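Long-range contacts in multisubunit Na+/H+ antiporter, A subunit (Anoxybacillus flavithermus, PDB 6Z16), which probably exchanges sodium ions for protons across the cell membrane as the A subunit of a multisubunit CPA3-family antiporter: residues Pro29-Ala34 against Glu83-Thr88; Ala313-Ser318 against Lys575-Leu580. One frame throughout, in Å; residues are numbered along the deposited sequence.

How the interactions relate
The two contacts lie far apart, with centres about 49 Å from each other and nearest atoms about 34 Å apart, and they have no helix or strand in common. Interaction 1 is a surface contact near the modelled start of the chain, where L31 and H32 meet one strand of a two-stranded hairpin. Interaction 2 is a mostly buried junction between the end of helix 296-316 and the later helix 574-583. No clear hydrogen bond crosses either. In the first, aliphatic groups touch and an imidazole lies beside the strand backbone; in the second, an edge-to-face ring pair dominates and joins parts of the sequence more than 250 residues apart.

Interaction 1. Residues Pro29-Ala34 against Glu83-Thr88; sequences PTLHIA and EVIRAT
L31 and H32 pack against I85, A87 and T88 in a small surface contact that sets the first modelled turns of the chain beside the antiparallel hairpin of strands 85-90 and 97-103. I85 and A87 direct their side chains toward L31 and H32, while R86 and T88 direct theirs away, so one side of the strand supplies the apolar surface. With CG held between the backbone N and the carbonyl carbon (chi1 65°), the L31 fork faces that surface. Its CD1 comes to 3.7 Å from CB of A87, and its CD2 reaches CG2 of I85 at 3.9 Å, the two side chains crossing obliquely. H32 sends its imidazole alongside the next part of the strand: NE2 lies 3.5 Å from CB of A87, and CE1 stands 3.5 Å from the carbonyl O of T88. The backbone N of T88 lies at the ring's edge, in its plane, and CB of P29, from the same segment as H32, sits over one ring face. Y71, Y75 and A101 also touch L31. Backbone hydrogen bonds of I85 with V103 and of A87 with A101 tie the strand to its hairpin mate. No hydrogen bond joins the two segments, so between them the contact is mainly van der Waals packing, which probably fixes the orientation of L31 and the imidazole less strictly than a polar pair would.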
ATOM      1  N   PRO A  29      26.962  82.298  49.933  1.00 77.05           N
ATOM      2  CA  PRO A  29      28.363  82.626  50.209  1.00 87.22           C
ATOM      3  C   PRO A  29      28.795  83.920  49.532  1.00 95.90           C
ATOM      4  O   PRO A  29      29.804  84.505  49.939  1.00 93.38           O
ATOM      5  CB  PRO A  29      29.118  81.427  49.633  1.00 87.11           C
ATOM      6  CG  PRO A  29      28.127  80.325  49.634  1.00 76.27           C
ATOM      7  CD  PRO A  29      26.821  80.967  49.325  1.00 76.60           C
ATOM      8  N   THR A  30      28.073  84.279  48.457  1.00 93.25           N
ATOM      9  CA  THR A  30      28.071  85.556  47.733  1.00 90.84           C
ATOM     10  C   THR A  30      29.332  85.731  46.876  1.00 90.53           C
ATOM     11  O   THR A  30      29.377  86.592  45.990  1.00 86.87           O
ATOM     12  CB  THR A  30      27.871  86.726  48.721  1.00 88.47           C
ATOM     13  OG1 THR A  30      26.839  86.379  49.648  1.00 97.12           O
ATOM     14  CG2 THR A  30      27.394  87.994  48.027  1.00 83.52           C
ATOM     15  N   LEU A  31      30.328  84.865  47.040  1.00100.25           N
ATOM     16  CA  LEU A  31      31.456  84.866  46.122  1.00106.91           C
ATOM     17  C   LEU A  31      31.336  83.781  45.066  1.00118.46           C
ATOM     18  O   LEU A  31      32.063  83.822  44.066  1.00119.50           O
ATOM     19  CB  LEU A  31      32.783  84.725  46.888  1.00 99.30           C
ATOM     20  CG  LEU A  31      33.191  83.486  47.688  1.00 90.64           C
ATOM     21  CD1 LEU A  31      34.014  82.525  46.848  1.00 93.88           C
ATOM     22  CD2 LEU A  31      33.960  83.887  48.932  1.00 89.98           C
ATOM     23  N   HIS A  32      30.438  82.814  45.272  1.00102.33           N
ATOM     24  CA  HIS A  32      30.121  81.852  44.229  1.00 90.86           C
ATOM     25  C   HIS A  32      29.419  82.529  43.067  1.00 89.22           C
ATOM     26  O   HIS A  32      29.572  82.105  41.916  1.00 93.15           O
ATOM     27  CB  HIS A  32      29.243  80.737  44.790  1.00101.40           C
ATOM     28  CG  HIS A  32      29.912  79.907  45.838  1.00112.18           C
ATOM     29  ND1 HIS A  32      29.236  78.963  46.580  1.00107.95           N
ATOM     30  CD2 HIS A  32      31.194  79.879  46.273  1.00116.80           C
ATOM     31  CE1 HIS A  32      30.072  78.389  47.425  1.00110.10           C
ATOM     32  NE2 HIS A  32      31.265  78.928  47.259  1.00116.62           N
ATOM     33  N   ILE A  33      28.654  83.584  43.345  1.00 81.78           N
ATOM     34  CA  ILE A  33      27.984  84.361  42.312  1.00 81.69           C
ATOM     35  C   ILE A  33      28.868  85.535  41.917  1.00 81.49           C
ATOM     36  O   ILE A  33      28.420  86.464  41.239  1.00 82.88           O
ATOM     37  CB  ILE A  33      26.580  84.811  42.769  1.00 77.43           C
ATOM     38  CG1 ILE A  33      26.604  85.497  44.140  1.00 77.46           C
ATOM     39  CG2 ILE A  33      25.627  83.634  42.797  1.00 94.71           C
ATOM     40  CD1 ILE A  33      26.639  87.017  44.108  1.00 93.82           C
ATOM     41  N   ALA A  34      30.124  85.508  42.361  1.00 82.87           N
ATOM     42  CA  ALA A  34      31.143  86.439  41.905  1.00 91.72           C
ATOM     43  C   ALA A  34      32.167  85.786  40.993  1.00 92.92           C
ATOM     44  O   ALA A  34      32.652  86.432  40.059  1.00 92.82           O
ATOM     45  CB  ALA A  34      31.863  87.069  43.101  1.00 85.40           C
ATOM     46  N   GLU A  83      42.859  87.598  58.620  1.00107.69           N
ATOM     47  CA  GLU A  83      41.757  86.652  58.501  1.00108.36           C
ATOM     48  C   GLU A  83      41.512  86.350  57.029  1.00101.75           C
ATOM     49  O   GLU A  83      41.562  87.250  56.188  1.00102.75           O
ATOM     50  CB  GLU A  83      40.483  87.200  59.161  1.00114.95           C
ATOM     51  CG  GLU A  83      39.295  86.258  59.127  1.00128.88           C
ATOM     52  CD  GLU A  83      39.510  85.005  59.954  1.00129.01           C
ATOM     53  OE1 GLU A  83      40.255  85.062  60.955  1.00127.12           O
ATOM     54  OE2 GLU A  83      38.934  83.957  59.594  1.00126.98           O
ATOM     55  N   VAL A  84      41.257  85.080  56.722  1.00 99.34           N
ATOM     56  CA  VAL A  84      41.105  84.618  55.351  1.00 98.68           C
ATOM     57  C   VAL A  84      39.657  84.225  55.101  1.00 86.10           C
ATOM     58  O   VAL A  84      38.869  84.015  56.027  1.00 81.13           O
ATOM     59  CB  VAL A  84      42.048  83.442  55.052  1.00105.79           C
ATOM     60  CG1 VAL A  84      43.480  83.890  55.215  1.00113.42           C
ATOM     61  CG2 VAL A  84      41.741  82.276  55.983  1.00 99.41           C
ATOM     62  N   ILE A  85      39.304  84.125  53.823  1.00 79.53           N
ATOM     63  CA  ILE A  85      37.934  83.834  53.411  1.00 66.35           C
ATOM     64  C   ILE A  85      37.933  82.538  52.612  1.00 67.08           C
ATOM     65  O   ILE A  85      38.545  82.464  51.542  1.00 69.70           O
ATOM     66  CB  ILE A  85      37.337  84.985  52.590  1.00 63.71           C
ATOM     67  CG1 ILE A  85      37.385  86.280  53.396  1.00 66.96           C
ATOM     68  CG2 ILE A  85      35.923  84.661  52.171  1.00 72.18           C
ATOM     69  CD1 ILE A  85      36.651  86.206  54.715  1.00 89.07           C
ATOM     70  N   ARG A  86      37.240  81.523  53.121  1.00 57.07           N
ATOM     71  CA  ARG A  86      37.248  80.191  52.532  1.00 43.03           C
ATOM     72  C   ARG A  86      35.854  79.816  52.052  1.00 50.42           C
ATOM     73  O   ARG A  86      34.860  80.098  52.723  1.00 60.32           O
ATOM     74  CB  ARG A  86      37.748  79.159  53.540  1.00 49.97           C
ATOM     75  CG  ARG A  86      39.193  79.358  53.943  1.00 82.52           C
ATOM     76  CD  ARG A  86      39.657  78.331  54.961  1.00 91.06           C
ATOM     77  NE  ARG A  86      39.683  76.981  54.410  1.00 93.70           N
ATOM     78  CZ  ARG A  86      38.861  76.008  54.787  1.00101.75           C
ATOM     79  NH1 ARG A  86      37.949  76.234  55.723  1.00102.86           N
ATOM     80  NH2 ARG A  86      38.949  74.809  54.231  1.00103.53           N
ATOM     81  N   ALA A  87      35.788  79.173  50.888  1.00 44.19           N
ATOM     82  CA  ALA A  87      34.518  78.754  50.313  1.00 41.31           C
ATOM     83  C   ALA A  87      34.727  77.476  49.517  1.00 54.29           C
ATOM     84  O   ALA A  87      35.829  77.193  49.047  1.00 59.75           O
ATOM     85  CB  ALA A  87      33.917  79.844  49.427  1.00 31.28           C
ATOM     86  N   THR A  88      33.649  76.708  49.353  1.00 54.88           N
ATOM     87  CA  THR A  88      33.740  75.378  48.761  1.00 52.61           C
ATOM     88  C   THR A  88      32.492  75.096  47.937  1.00 49.00           C
ATOM     89  O   THR A  88      31.378  75.315  48.416  1.00 53.30           O
ATOM     90  CB  THR A  88      33.901  74.314  49.859  1.00 69.08           C
ATOM     91  OG1 THR A  88      35.059  74.604  50.648  1.00 70.09           O
ATOM     92  CG2 THR A  88      34.069  72.932  49.262  1.00 83.01           C
TER

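Interaction 2. Residues Ala313-Ser318 against Lys575-Leu580; sequences ASFLAS and KIYYRL
S318 and Y577 mark the nearest backbone approach, with their CA atoms 9.0 Å apart where the end of helix 296-316 faces helix 574-583, and side chains bridge the distance. Y577 reaches across from its helix with CG anti to the backbone N (chi1 -179°), and F315 extends the same way from the other side (chi1 -177°), the two side chains sliding past each other in opposite directions. Their rings form an edge-to-face pair, centroids 5.0 Å apart and planes at 60°. The edge of Y577 does the touching: its CE1 stands over one face of F315, offset toward the rim, and lies 3.5 Å from CZ of F315. L580, one helical turn after Y577, crosses F315 at about a right angle and brings CD2 to 3.6 Å from the same CZ. Helix 296-316, predicted to span the membrane, belongs to the part of the chain related to the NADH:quinone oxidoreductase/Mrp antiporter family, and the contact joins its end to helix 574-583, more than 250 residues on. Replacing F315 with an alanine would probably take away the face on which the Y577 edge rests, leaving that edge and CD2 of L580 without this partner. Farther along, the Y577 ring passes S318, its CE2 lying 3.7 Å from the carbonyl carbon of S318, while CB of S318 lies 3.8 Å from CZ of Y577. W573 meets the Y577 ring nearly at right angles, and K319 makes a cation-pi contact with Y578. On the helix 296-316 side, Y466 of helix 451-472 touches both A317 and S318.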
ATOM      1  N   ALA A 313      65.822  90.778  27.275  1.00 39.84           N
ATOM      2  CA  ALA A 313      64.768  91.635  26.747  1.00 35.02           C
ATOM      3  C   ALA A 313      65.130  93.110  26.851  1.00 42.45           C
ATOM      4  O   ALA A 313      64.731  93.898  25.984  1.00 41.30           O
ATOM      5  CB  ALA A 313      63.455  91.358  27.469  1.00 34.92           C
ATOM      6  N   SER A 314      65.888  93.502  27.887  1.00 48.88           N
ATOM      7  CA  SER A 314      66.365  94.876  27.980  1.00 44.94           C
ATOM      8  C   SER A 314      67.315  95.211  26.846  1.00 44.29           C
ATOM      9  O   SER A 314      67.316  96.344  26.357  1.00 43.79           O
ATOM     10  CB  SER A 314      67.052  95.105  29.324  1.00 50.82           C
ATOM     11  OG  SER A 314      66.135  94.986  30.390  1.00 58.05           O
ATOM     12  N   PHE A 315      68.118  94.243  26.405  1.00 45.32           N
ATOM     13  CA  PHE A 315      68.940  94.469  25.225  1.00 43.39           C
ATOM     14  C   PHE A 315      68.085  94.559  23.970  1.00 47.88           C
ATOM     15  O   PHE A 315      68.270  95.462  23.151  1.00 53.75           O
ATOM     16  CB  PHE A 315      69.981  93.364  25.078  1.00 60.42           C
ATOM     17  CG  PHE A 315      70.912  93.577  23.922  1.00 98.03           C
ATOM     18  CD1 PHE A 315      71.928  94.514  24.008  1.00102.21           C
ATOM     19  CD2 PHE A 315      70.764  92.858  22.746  1.00104.64           C
ATOM     20  CE1 PHE A 315      72.785  94.723  22.948  1.00104.56           C
ATOM     21  CE2 PHE A 315      71.615  93.068  21.682  1.00106.08           C
ATOM     22  CZ  PHE A 315      72.627  94.002  21.786  1.00104.65           C
ATOM     23  N   LEU A 316      67.134  93.637  23.804  1.00 51.14           N
ATOM     24  CA  LEU A 316      66.409  93.566  22.540  1.00 59.30           C
ATOM     25  C   LEU A 316      65.360  94.656  22.354  1.00 66.45           C
ATOM     26  O   LEU A 316      64.938  94.890  21.216  1.00 62.09           O
ATOM     27  CB  LEU A 316      65.743  92.203  22.390  1.00 59.95           C
ATOM     28  CG  LEU A 316      66.711  91.081  22.051  1.00 66.54           C
ATOM     29  CD1 LEU A 316      65.976  89.776  22.044  1.00 73.41           C
ATOM     30  CD2 LEU A 316      67.321  91.352  20.689  1.00 68.77           C
ATOM     31  N   ALA A 317      64.935  95.330  23.424  1.00 65.37           N
ATOM     32  CA  ALA A 317      63.836  96.286  23.303  1.00 57.39           C
ATOM     33  C   ALA A 317      64.203  97.567  22.567  1.00 62.16           C
ATOM     34  O   ALA A 317      63.300  98.341  22.243  1.00 61.31           O
ATOM     35  CB  ALA A 317      63.301  96.644  24.683  1.00 43.55           C
ATOM     36  N   SER A 318      65.479  97.823  22.299  1.00 66.26           N
ATOM     37  CA  SER A 318      65.888  99.053  21.635  1.00 62.68           C
ATOM     38  C   SER A 318      66.051  98.895  20.131  1.00 62.37           C
ATOM     39  O   SER A 318      66.349  99.879  19.451  1.00 61.35           O
ATOM     40  CB  SER A 318      67.198  99.565  22.233  1.00 62.77           C
ATOM     41  OG  SER A 318      67.045  99.878  23.601  1.00 64.36           O
ATOM     42  N   LYS A 575      74.537 100.658  13.606  1.00117.53           N
ATOM     43  CA  LYS A 575      74.744  99.513  12.723  1.00126.31           C
ATOM     44  C   LYS A 575      75.291  98.309  13.479  1.00123.90           C
ATOM     45  O   LYS A 575      74.905  97.164  13.198  1.00119.73           O
ATOM     46  CB  LYS A 575      75.690  99.894  11.587  1.00137.68           C
ATOM     47  CG  LYS A 575      75.142 100.936  10.635  1.00139.51           C
ATOM     48  CD  LYS A 575      73.933 100.395   9.898  1.00146.00           C
ATOM     49  CE  LYS A 575      74.330  99.287   8.939  1.00142.87           C
ATOM     50  NZ  LYS A 575      73.155  98.808   8.159  1.00142.77           N
ATOM     51  N   ILE A 576      76.206  98.552  14.424  1.00124.35           N
ATOM     52  CA  ILE A 576      76.748  97.491  15.269  1.00127.29           C
ATOM     53  C   ILE A 576      75.635  96.850  16.084  1.00129.68           C
ATOM     54  O   ILE A 576      75.556  95.620  16.205  1.00129.94           O
ATOM     55  CB  ILE A 576      77.849  98.058  16.187  1.00132.30           C
ATOM     56  CG1 ILE A 576      78.969  98.693  15.367  1.00128.92           C
ATOM     57  CG2 ILE A 576      78.415  96.974  17.097  1.00133.16           C
ATOM     58  CD1 ILE A 576      79.947  99.485  16.210  1.00122.22           C
ATOM     59  N   TYR A 577      74.731  97.678  16.609  1.00125.48           N
ATOM     60  CA  TYR A 577      73.615  97.176  17.397  1.00121.84           C
ATOM     61  C   TYR A 577      72.628  96.397  16.536  1.00113.56           C
ATOM     62  O   TYR A 577      72.115  95.360  16.970  1.00110.11           O
ATOM     63  CB  TYR A 577      72.919  98.337  18.103  1.00126.49           C
ATOM     64  CG  TYR A 577      71.769  97.913  18.967  1.00122.25           C
ATOM     65  CD1 TYR A 577      71.984  97.338  20.210  1.00118.63           C
ATOM     66  CD2 TYR A 577      70.465  98.078  18.537  1.00122.72           C
ATOM     67  CE1 TYR A 577      70.926  96.947  21.001  1.00121.43           C
ATOM     68  CE2 TYR A 577      69.414  97.688  19.314  1.00127.31           C
ATOM     69  CZ  TYR A 577      69.645  97.122  20.541  1.00126.37           C
ATOM     70  OH  TYR A 577      68.579  96.737  21.309  1.00116.76           O
ATOM     71  N   TYR A 578      72.367  96.867  15.309  1.00113.92           N
ATOM     72  CA  TYR A 578      71.463  96.144  14.416  1.00121.59           C
ATOM     73  C   TYR A 578      72.029  94.787  14.013  1.00128.31           C
ATOM     74  O   TYR A 578      71.307  93.781  14.023  1.00129.10           O
ATOM     75  CB  TYR A 578      71.155  96.975  13.169  1.00125.42           C
ATOM     76  CG  TYR A 578      70.141  98.080  13.373  1.00137.79           C
ATOM     77  CD1 TYR A 578      69.373  98.144  14.530  1.00141.79           C
ATOM     78  CD2 TYR A 578      69.926  99.036  12.388  1.00138.38           C
ATOM     79  CE1 TYR A 578      68.435  99.147  14.711  1.00139.49           C
ATOM     80  CE2 TYR A 578      68.991 100.040  12.559  1.00141.90           C
ATOM     81  CZ  TYR A 578      68.249 100.090  13.721  1.00140.63           C
ATOM     82  OH  TYR A 578      67.318 101.088  13.894  1.00137.90           O
ATOM     83  N   ARG A 579      73.324  94.724  13.688  1.00125.73           N
ATOM     84  CA  ARG A 579      73.899  93.443  13.291  1.00116.41           C
ATOM     85  C   ARG A 579      74.075  92.494  14.474  1.00109.99           C
ATOM     86  O   ARG A 579      73.914  91.279  14.311  1.00111.88           O
ATOM     87  CB  ARG A 579      75.218  93.661  12.553  1.00114.17           C
ATOM     88  CG  ARG A 579      75.018  94.211  11.153  1.00115.00           C
ATOM     89  CD  ARG A 579      76.324  94.410  10.405  1.00111.01           C
ATOM     90  NE  ARG A 579      77.096  95.532  10.921  1.00116.23           N
ATOM     91  CZ  ARG A 579      78.312  95.851  10.495  1.00119.58           C
ATOM     92  NH1 ARG A 579      78.888  95.132   9.542  1.00113.63           N
ATOM     93  NH2 ARG A 579      78.949  96.891  11.015  1.00118.98           N
ATOM     94  N   LEU A 580      74.360  93.009  15.672  1.00103.33           N
ATOM     95  CA  LEU A 580      74.446  92.114  16.819  1.00103.44           C
ATOM     96  C   LEU A 580      73.067  91.676  17.299  1.00106.61           C
ATOM     97  O   LEU A 580      72.945  90.604  17.902  1.00100.59           O
ATOM     98  CB  LEU A 580      75.237  92.787  17.949  1.00101.76           C
ATOM     99  CG  LEU A 580      75.864  91.940  19.066  1.00 93.77           C
ATOM    100  CD1 LEU A 580      77.137  92.611  19.542  1.00 90.91           C
ATOM    101  CD2 LEU A 580      74.946  91.716  20.248  1.00 91.04           C
TER